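Local coordinates for polar amino acid ABC uptake transporter substrate binding protein (Streptococcus thermophilus LMG 18311, PDB 3HV1), which probably binds polar amino acids outside the cell and delivers them to an ABC transporter for uptake, at residues T9-Y17 and R216-K225; F100-E108 and F247-V256. All blocks are in the same frame, centred on the assembly; numbering follows the deposited sequence.

Interaction 1. Residues T9-Y17 and R216-K225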
loop_
_atom_site.group_PDB
_atom_site.type_symbol
_atom_site.label_atom_id
_atom_site.label_comp_id
_atom_site.label_asym_id
_atom_site.label_seq_id
_atom_site.Cartn_x
_atom_site.Cartn_y
_atom_site.Cartn_z
ATOM N N THR A 9 28.123 -0.302 4.137
ATOM C CA THR A 9 27.070 -0.388 3.137
ATOM C C THR A 9 26.460 -1.789 3.085
ATOM O O THR A 9 25.330 -1.973 2.624
ATOM C CB THR A 9 27.633 -0.032 1.743
ATOM O OG1 THR A 9 28.061 1.336 1.740
ATOM C CG2 THR A 9 26.584 -0.235 0.660
ATOM N N GLN A 10 27.214 -2.767 3.573
ATOM C CA GLN A 10 26.788 -4.162 3.564
ATOM C C GLN A 10 25.854 -4.569 4.692
ATOM O O GLN A 10 25.266 -5.646 4.639
ATOM C CB GLN A 10 28.014 -5.082 3.599
ATOM C CG GLN A 10 28.892 -5.009 2.366
ATOM C CD GLN A 10 28.299 -5.755 1.195
ATOM O OE1 GLN A 10 27.169 -5.489 0.783
ATOM N NE2 GLN A 10 29.059 -6.700 0.649
ATOM N N LYS A 11 25.707 -3.735 5.715
ATOM C CA LYS A 11 24.837 -4.131 6.811
ATOM C C LYS A 11 23.874 -3.090 7.351
ATOM O O LYS A 11 23.866 -1.932 6.930
ATOM C CB LYS A 11 25.675 -4.689 7.960
ATOM C CG LYS A 11 26.860 -3.830 8.356
ATOM C CD LYS A 11 27.517 -4.371 9.620
ATOM C CE LYS A 11 26.534 -4.376 10.792
ATOM N NZ LYS A 11 27.120 -4.944 12.044
ATOM N N ASP A 12 23.050 -3.544 8.287
ATOM C CA ASP A 12 22.049 -2.719 8.941
ATOM C C ASP A 12 22.770 -1.770 9.890
ATOM O O ASP A 12 23.248 -2.179 10.949
ATOM C CB ASP A 12 21.091 -3.614 9.723
ATOM C CG ASP A 12 19.914 -2.855 10.291
ATOM O OD1 ASP A 12 20.130 -1.783 10.899
ATOM O OD2 ASP A 12 18.772 -3.337 10.136
ATOM N N GLN A 13 22.835 -0.498 9.516
ATOM C CA GLN A 13 23.537 0.485 10.325
ATOM C C GLN A 13 22.707 1.300 11.306
ATOM O O GLN A 13 23.158 2.354 11.751
ATOM C CB GLN A 13 24.296 1.455 9.422
ATOM C CG GLN A 13 25.366 0.831 8.557
ATOM C CD GLN A 13 26.200 1.882 7.863
ATOM O OE1 GLN A 13 27.032 2.534 8.485
ATOM N NE2 GLN A 13 25.965 2.068 6.573
ATOM N N TRP A 14 21.513 0.845 11.664
ATOM C CA TRP A 14 20.717 1.637 12.599
ATOM C C TRP A 14 21.535 1.953 13.846
ATOM O O TRP A 14 21.473 3.060 14.378
ATOM C CB TRP A 14 19.418 0.922 12.986
ATOM C CG TRP A 14 18.575 1.748 13.921
ATOM C CD1 TRP A 14 18.295 1.476 15.229
ATOM C CD2 TRP A 14 17.953 3.011 13.633
ATOM N NE1 TRP A 14 17.544 2.486 15.774
ATOM C CE2 TRP A 14 17.318 3.443 14.821
ATOM C CE3 TRP A 14 17.875 3.821 12.489
ATOM C CZ2 TRP A 14 16.611 4.654 14.900
ATOM C CZ3 TRP A 14 17.170 5.027 12.567
ATOM C CH2 TRP A 14 16.549 5.428 13.766
ATOM N N GLN A 15 22.313 0.976 14.300
ATOM C CA GLN A 15 23.160 1.153 15.475
ATOM C C GLN A 15 24.166 2.275 15.287
ATOM O O GLN A 15 24.444 3.035 16.212
ATOM C CB GLN A 15 23.900 -0.147 15.782
ATOM C CG GLN A 15 23.166 -1.033 16.757
ATOM C CD GLN A 15 23.202 -0.468 18.160
ATOM O OE1 GLN A 15 24.265 -0.392 18.780
ATOM N NE2 GLN A 15 22.044 -0.054 18.665
ATOM N N THR A 16 24.713 2.373 14.083
ATOM C CA THR A 16 25.687 3.406 13.781
ATOM C C THR A 16 25.022 4.778 13.686
ATOM O O THR A 16 25.504 5.747 14.271
ATOM C CB THR A 16 26.431 3.078 12.471
ATOM O OG1 THR A 16 27.231 1.904 12.669
ATOM C CG2 THR A 16 27.325 4.225 12.049
ATOM N N TYR A 17 23.905 4.860 12.971
ATOM C CA TYR A 17 23.206 6.133 12.834
ATOM C C TYR A 17 22.861 6.734 14.190
ATOM O O TYR A 17 23.073 7.916 14.418
ATOM C CB TYR A 17 21.923 5.966 12.015
ATOM C CG TYR A 17 22.132 5.384 10.638
ATOM C CD1 TYR A 17 23.128 5.873 9.791
ATOM C CD2 TYR A 17 21.319 4.356 10.171
ATOM C CE1 TYR A 17 23.304 5.342 8.504
ATOM C CE2 TYR A 17 21.487 3.825 8.898
ATOM C CZ TYR A 17 22.477 4.320 8.071
ATOM O OH TYR A 17 22.622 3.791 6.810
ATOM N N ARG A 216 19.229 1.607 1.421
ATOM C CA ARG A 216 19.845 0.349 1.019
ATOM C C ARG A 216 18.959 -0.785 1.540
ATOM O O ARG A 216 18.383 -0.682 2.624
ATOM C CB ARG A 216 21.268 0.247 1.581
ATOM C CG ARG A 216 22.288 1.070 0.781
ATOM C CD ARG A 216 23.685 0.969 1.374
ATOM N NE ARG A 216 23.778 1.616 2.677
ATOM C CZ ARG A 216 23.957 2.922 2.861
ATOM N NH1 ARG A 216 24.069 3.740 1.822
ATOM N NH2 ARG A 216 24.019 3.409 4.089
ATOM N N LYS A 217 18.833 -1.857 0.764
ATOM C CA LYS A 217 17.989 -2.980 1.164
ATOM C C LYS A 217 18.359 -3.586 2.512
ATOM O O LYS A 217 17.497 -4.123 3.213
ATOM C CB LYS A 217 18.024 -4.070 0.088
ATOM C CG LYS A 217 17.437 -3.641 -1.235
ATOM C CD LYS A 217 17.388 -4.801 -2.213
ATOM C CE LYS A 217 16.444 -4.505 -3.347
ATOM N NZ LYS A 217 15.051 -4.329 -2.840
ATOM N N VAL A 218 19.639 -3.504 2.873
ATOM C CA VAL A 218 20.119 -4.049 4.143
ATOM C C VAL A 218 19.665 -3.238 5.359
ATOM O O VAL A 218 19.600 -3.762 6.469
ATOM C CB VAL A 218 21.664 -4.126 4.171
ATOM C CG1 VAL A 218 22.151 -5.167 3.177
ATOM C CG2 VAL A 218 22.265 -2.753 3.843
ATOM N N ASP A 219 19.352 -1.963 5.148
ATOM C CA ASP A 219 18.915 -1.091 6.240
ATOM C C ASP A 219 17.443 -1.263 6.609
ATOM O O ASP A 219 16.685 -0.290 6.667
ATOM C CB ASP A 219 19.179 0.376 5.889
ATOM C CG ASP A 219 20.516 0.866 6.402
ATOM O OD1 ASP A 219 20.902 0.458 7.513
ATOM O OD2 ASP A 219 21.167 1.679 5.712
ATOM N N LYS A 220 17.056 -2.502 6.881
ATOM C CA LYS A 220 15.688 -2.839 7.246
ATOM C C LYS A 220 15.165 -2.055 8.444
ATOM O O LYS A 220 14.008 -1.628 8.456
ATOM C CB LYS A 220 15.594 -4.333 7.553
ATOM C CG LYS A 220 16.006 -5.226 6.398
ATOM C CD LYS A 220 15.145 -4.972 5.172
ATOM C CE LYS A 220 15.430 -5.993 4.089
ATOM N NZ LYS A 220 15.098 -7.369 4.551
ATOM N N THR A 221 16.012 -1.878 9.455
ATOM C CA THR A 221 15.613 -1.172 10.665
ATOM C C THR A 221 15.375 0.306 10.419
ATOM O O THR A 221 14.439 0.890 10.963
ATOM C CB THR A 221 16.672 -1.317 11.768
ATOM O OG1 THR A 221 16.995 -2.704 11.938
ATOM C CG2 THR A 221 16.142 -0.765 13.086
ATOM N N LEU A 222 16.235 0.908 9.606
ATOM C CA LEU A 222 16.113 2.322 9.287
ATOM C C LEU A 222 14.762 2.587 8.631
ATOM O O LEU A 222 14.090 3.561 8.953
ATOM C CB LEU A 222 17.238 2.735 8.344
ATOM C CG LEU A 222 17.144 4.120 7.725
ATOM C CD1 LEU A 222 17.218 5.209 8.796
ATOM C CD2 LEU A 222 18.274 4.266 6.727
ATOM N N ILE A 223 14.373 1.717 7.705
ATOM C CA ILE A 223 13.088 1.863 7.016
ATOM C C ILE A 223 11.931 1.832 8.023
ATOM O O ILE A 223 11.022 2.658 7.960
ATOM C CB ILE A 223 12.885 0.735 5.967
ATOM C CG1 ILE A 223 13.878 0.908 4.811
ATOM C CG2 ILE A 223 11.441 0.727 5.465
ATOM C CD1 ILE A 223 13.739 2.229 4.050
ATOM N N LYS A 224 11.974 0.886 8.956
ATOM C CA LYS A 224 10.926 0.763 9.972
ATOM C C LYS A 224 10.861 1.986 10.876
ATOM O O LYS A 224 9.780 2.439 11.245
ATOM C CB LYS A 224 11.164 -0.477 10.839
ATOM C CG LYS A 224 11.001 -1.790 10.099
ATOM C CD LYS A 224 11.178 -2.980 11.035
ATOM C CE LYS A 224 10.981 -4.295 10.287
ATOM N NZ LYS A 224 11.077 -5.493 11.182
ATOM N N LYS A 225 12.031 2.506 11.231
ATOM C CA LYS A 225 12.132 3.672 12.097
ATOM C C LYS A 225 11.575 4.904 11.402
ATOM O O LYS A 225 11.047 5.804 12.051
ATOM C CB LYS A 225 13.588 3.903 12.506
ATOM C CG LYS A 225 14.174 2.786 13.364
ATOM C CD LYS A 225 13.461 2.677 14.706
ATOM C CE LYS A 225 14.003 1.506 15.511
ATOM N NZ LYS A 225 13.351 1.403 16.847
HETATM O O HOH W 1 23.952 0.414 5.283
HETATM O O HOH W 2 18.851 0.025 9.305
#
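The aliphatic chain of Lys-225 crosses one face of the Trp-14 indole at about a right angle, and CG of Lys-225 stands 3.4 Å from the centroid of the six-membered ring of Trp-14 in a CH-pi contact. This hydrogen-bearing carbon lies only 11° off the ring normal. With its CG anti to the backbone N (chi1 -178°), Trp-14 reaches over the first turns of helix 220-236, where Leu-222 CD1 touches the ring edge at CZ3. Tyr-58 adds an edge-to-face contact to the indole. Arg-216, bent at chi3, crosses Thr-9 at about a right angle, and CG2 of Thr-9 touches CD of Arg-216. NH1 of Arg-216 is hydrogen-bonded to Leu-76 O and Ile-81 O, NH2 forms a salt bridge with Asp-82, and NE donates to water 1. Val-218 sets its two methyls against backbone carbonyls: CG1 of Val-218 lies 3.5 Å from Gln-10 O, and CG2 of Val-218 3.4 Å from Thr-9 O. Beside the tryptophan, the Asp-12 carboxylate grips the start of helix 220-236: its OD2 receives OG1 of Thr-221 at 2.6 Å. The backbone N of Thr-221 reaches that oxygen too, at 3.2 Å from Asp-12 OD2, and the two donors approach from opposite faces of the carboxylate plane. OD1 of Asp-219 lies 4.1 Å from Asp-12 OD1, a closeness of like charges that the donors and water 2 probably offset. Asp-219 divides its oxygens: OD1 accepts from Gln-13 N at 2.9 Å, OD2 from Tyr-17 OH at 2.8 Å. Asp-12 OD1 also takes the N-H of Trp-14, closing an Asx turn that leads into helix 14-20, so one aspartate serves the beginnings of two helices, joining the N-terminal helix 14-20 to helix 220-236 of a family 3 solute-binding protein.

Interaction 2. Residues F100-E108 and F247-V256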
loop_
_atom_site.group_PDB
_atom_site.type_symbol
_atom_site.label_atom_id
_atom_site.label_comp_id
_atom_site.label_asym_id
_atom_site.label_seq_id
_atom_site.Cartn_x
_atom_site.Cartn_y
_atom_site.Cartn_z
ATOM N N PHE A 100 11.974 0.503 0.143
ATOM C CA PHE A 100 11.207 1.720 0.392
ATOM C C PHE A 100 10.393 1.774 1.667
ATOM O O PHE A 100 9.922 0.753 2.164
ATOM C CB PHE A 100 10.241 1.953 -0.770
ATOM C CG PHE A 100 10.905 2.389 -2.035
ATOM C CD1 PHE A 100 11.051 3.741 -2.321
ATOM C CD2 PHE A 100 11.389 1.451 -2.942
ATOM C CE1 PHE A 100 11.661 4.158 -3.490
ATOM C CE2 PHE A 100 12.005 1.857 -4.119
ATOM C CZ PHE A 100 12.142 3.212 -4.393
ATOM N N THR A 101 10.221 2.987 2.186
ATOM C CA THR A 101 9.386 3.177 3.357
ATOM C C THR A 101 7.997 3.188 2.739
ATOM O O THR A 101 7.848 3.104 1.516
ATOM C CB THR A 101 9.546 4.566 3.997
ATOM O OG1 THR A 101 9.247 5.572 3.012
ATOM C CG2 THR A 101 10.947 4.766 4.548
ATOM N N GLU A 102 6.990 3.290 3.595
ATOM C CA GLU A 102 5.610 3.397 3.148
ATOM C C GLU A 102 5.526 4.785 2.511
ATOM O O GLU A 102 6.371 5.640 2.780
ATOM C CB GLU A 102 4.667 3.327 4.352
ATOM C CG GLU A 102 4.676 1.991 5.056
ATOM C CD GLU A 102 4.393 0.851 4.105
ATOM O OE1 GLU A 102 3.435 0.977 3.310
ATOM O OE2 GLU A 102 5.123 -0.170 4.149
ATOM N N PRO A 103 4.527 5.026 1.644
ATOM C CA PRO A 103 4.421 6.353 1.020
ATOM C C PRO A 103 3.923 7.397 2.013
ATOM O O PRO A 103 3.050 7.101 2.823
ATOM C CB PRO A 103 3.434 6.117 -0.119
ATOM C CG PRO A 103 2.538 5.027 0.439
ATOM C CD PRO A 103 3.545 4.087 1.063
ATOM N N TYR A 104 4.473 8.611 1.968
ATOM C CA TYR A 104 4.029 9.647 2.901
ATOM C C TYR A 104 3.098 10.689 2.255
ATOM O O TYR A 104 2.452 11.479 2.946
ATOM C CB TYR A 104 5.242 10.330 3.572
ATOM C CG TYR A 104 6.275 10.896 2.620
ATOM C CD1 TYR A 104 6.176 12.204 2.153
ATOM C CD2 TYR A 104 7.335 10.105 2.153
ATOM C CE1 TYR A 104 7.107 12.721 1.232
ATOM C CE2 TYR A 104 8.263 10.610 1.238
ATOM C CZ TYR A 104 8.140 11.918 0.784
ATOM O OH TYR A 104 9.039 12.412 -0.129
HETATM N N MSE A 105 3.026 10.692 0.929
HETATM C CA MSE A 105 2.134 11.613 0.238
HETATM C C MSE A 105 1.944 11.242 -1.224
HETATM O O MSE A 105 2.803 10.601 -1.835
HETATM C CB MSE A 105 2.621 13.069 0.369
HETATM C CG MSE A 105 3.383 13.647 -0.838
HETATM SE SE MSE A 105 3.547 15.574 -0.862
HETATM C CE MSE A 105 1.896 16.019 -1.763
ATOM N N VAL A 106 0.800 11.631 -1.775
ATOM C CA VAL A 106 0.510 11.335 -3.163
ATOM C C VAL A 106 0.534 12.579 -4.016
ATOM O O VAL A 106 -0.042 13.603 -3.664
ATOM C CB VAL A 106 -0.871 10.662 -3.337
ATOM C CG1 VAL A 106 -1.180 10.493 -4.821
ATOM C CG2 VAL A 106 -0.882 9.319 -2.648
ATOM N N ASN A 107 1.232 12.486 -5.138
ATOM C CA ASN A 107 1.279 13.593 -6.063
ATOM C C ASN A 107 0.521 13.141 -7.294
ATOM O O ASN A 107 0.639 11.994 -7.723
ATOM C CB ASN A 107 2.705 13.956 -6.437
ATOM C CG ASN A 107 2.753 15.089 -7.427
ATOM O OD1 ASN A 107 2.005 16.066 -7.301
ATOM N ND2 ASN A 107 3.624 14.975 -8.425
ATOM N N GLU A 108 -0.276 14.039 -7.847
ATOM C CA GLU A 108 -1.065 13.719 -9.023
ATOM C C GLU A 108 -1.481 15.028 -9.672
ATOM O O GLU A 108 -1.349 16.090 -9.074
ATOM C CB GLU A 108 -2.317 12.935 -8.614
ATOM C CG GLU A 108 -3.329 13.769 -7.834
ATOM C CD GLU A 108 -4.521 12.959 -7.375
ATOM O OE1 GLU A 108 -5.076 12.198 -8.196
ATOM O OE2 GLU A 108 -4.912 13.090 -6.198
ATOM N N PHE A 247 1.987 23.026 1.803
ATOM C CA PHE A 247 0.864 22.835 0.894
ATOM C C PHE A 247 -0.494 23.421 1.292
ATOM O O PHE A 247 -1.427 23.391 0.502
ATOM C CB PHE A 247 0.702 21.337 0.617
ATOM C CG PHE A 247 1.966 20.673 0.136
ATOM C CD1 PHE A 247 2.568 21.076 -1.057
ATOM C CD2 PHE A 247 2.574 19.667 0.888
ATOM C CE1 PHE A 247 3.760 20.490 -1.495
ATOM C CE2 PHE A 247 3.768 19.074 0.458
ATOM C CZ PHE A 247 4.361 19.485 -0.734
ATOM N N GLY A 248 -0.620 23.937 2.510
ATOM C CA GLY A 248 -1.898 24.508 2.912
ATOM C C GLY A 248 -2.984 23.478 3.174
ATOM O O GLY A 248 -4.162 23.817 3.304
ATOM N N GLU A 249 -2.589 22.213 3.234
ATOM C CA GLU A 249 -3.514 21.132 3.518
ATOM C C GLU A 249 -2.736 19.923 4.035
ATOM O O GLU A 249 -1.507 19.908 4.003
ATOM C CB GLU A 249 -4.343 20.766 2.274
ATOM C CG GLU A 249 -3.634 19.991 1.190
ATOM C CD GLU A 249 -4.585 19.605 0.057
ATOM O OE1 GLU A 249 -5.079 20.514 -0.643
ATOM O OE2 GLU A 249 -4.850 18.396 -0.126
ATOM N N ASP A 250 -3.462 18.931 4.534
ATOM C CA ASP A 250 -2.881 17.706 5.080
ATOM C C ASP A 250 -2.712 16.668 3.964
ATOM O O ASP A 250 -3.698 16.119 3.457
ATOM C CB ASP A 250 -3.808 17.171 6.175
ATOM C CG ASP A 250 -3.316 15.879 6.794
ATOM O OD1 ASP A 250 -2.219 15.413 6.425
ATOM O OD2 ASP A 250 -4.041 15.328 7.660
ATOM N N VAL A 251 -1.466 16.389 3.593
ATOM C CA VAL A 251 -1.201 15.436 2.511
ATOM C C VAL A 251 -0.894 14.009 2.965
ATOM O O VAL A 251 -0.557 13.157 2.158
ATOM C CB VAL A 251 -0.028 15.920 1.637
ATOM C CG1 VAL A 251 -0.317 17.325 1.133
ATOM C CG2 VAL A 251 1.273 15.886 2.434
ATOM N N ALA A 252 -1.029 13.745 4.255
ATOM C CA ALA A 252 -0.730 12.421 4.783
ATOM C C ALA A 252 -1.497 11.292 4.110
ATOM O O ALA A 252 -2.699 11.397 3.878
ATOM C CB ALA A 252 -0.997 12.394 6.283
ATOM N N THR A 253 -0.785 10.215 3.794
ATOM C CA THR A 253 -1.392 9.041 3.192
ATOM C C THR A 253 -2.025 8.259 4.336
ATOM O O THR A 253 -1.734 8.517 5.499
ATOM C CB THR A 253 -0.343 8.126 2.547
ATOM O OG1 THR A 253 0.661 7.819 3.520
ATOM C CG2 THR A 253 0.305 8.799 1.326
ATOM N N ASP A 254 -2.881 7.301 4.010
ATOM C CA ASP A 254 -3.494 6.496 5.050
ATOM C C ASP A 254 -2.425 5.765 5.871
ATOM O O ASP A 254 -2.590 5.571 7.071
ATOM C CB ASP A 254 -4.480 5.501 4.436
ATOM C CG ASP A 254 -5.743 6.177 3.934
ATOM O OD1 ASP A 254 -6.126 7.222 4.506
ATOM O OD2 ASP A 254 -6.363 5.662 2.985
ATOM N N GLN A 255 -1.323 5.373 5.233
ATOM C CA GLN A 255 -0.253 4.688 5.958
ATOM C C GLN A 255 0.331 5.581 7.054
ATOM O O GLN A 255 0.544 5.131 8.188
ATOM C CB GLN A 255 0.860 4.239 5.002
ATOM C CG GLN A 255 0.446 3.093 4.085
ATOM C CD GLN A 255 0.016 3.564 2.720
ATOM O OE1 GLN A 255 -0.547 4.650 2.570
ATOM N NE2 GLN A 255 0.267 2.741 1.710
ATOM N N VAL A 256 0.594 6.842 6.717
ATOM C CA VAL A 256 1.135 7.789 7.691
ATOM C C VAL A 256 0.140 7.947 8.841
ATOM O O VAL A 256 0.536 8.156 9.988
ATOM C CB VAL A 256 1.399 9.174 7.036
ATOM C CG1 VAL A 256 1.550 10.251 8.094
ATOM C CG2 VAL A 256 2.656 9.102 6.193
HETATM O O HOH W 3 -1.367 12.533 -0.314
#
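Selenomethionine Met-105 meets Phe-247 and Val-251 near one end of strand 105-114, which probably runs between the lobes in the two-lobed fold of family 3 solute-binding proteins. Here the packing is dense. The selenium approaches the Phe-247 ring obliquely, SE of Met-105 lying 3.7 Å from CE2 of Phe-247 in a Met-aromatic contact. The terminal CE lies above one face of the ring, offset toward its rim, because the chain bends at chi3 (-87°). CB of Met-105 touches CG2 of Val-251 at 3.7 Å, CE of Met-105 meets CB and CG1 of the same valine, and Phe-46 also meets the phenyl group.

Thr-253 continues this close packing: its CG2 presses on the peptide between Tyr-104 and Met-105, 3.3 Å from Met-105 N. Val-256 adds CG2 against CA of Tyr-104. Toward the partly exposed end the fit slackens. The Gln-255 chain, bent at chi2, crosses Pro-103 at about a right angle and lays its amide beside the pyrrolidine, with NE2 of Gln-255 3.5 Å from CG of Pro-103. The carboxylate of Glu-102 meets only the aliphatic CG of Gln-255 closely, and both residues also touch Arg-260. Water 3 bridges the backbones farther along, accepting from Val-106 N and donating to Val-251 O. The one direct hydrogen bond between the segments runs from OG1 of Thr-253, set between the backbone N and the carbonyl carbon (chi1 54°), to Pro-103 O at 2.6 Å, tilted 33° from the carbonyl plane.

Overall arrangement
The four segments come along the chain in the order 9-17, 100-108, 216-225, 247-256, so the two contacts interleave. Their centres lie about 23 Å apart, interaction 1 toward the periphery and interaction 2 nearer the middle of the molecule. Helix 220-236 and strand 209-215 join them: the helix begins in interaction 1, and its Ile-223 packs directly on residues 100-108, CG2 of Ile-223 lying 3.6 Å from Phe-100 O. The strand pairs with 105-114 and leads into residues 216-225. Together the contacts tie residues 9-17 and the segment after helix 238-247 to what is probably the same lobe, beside a strand that probably belongs to the interlobe connection.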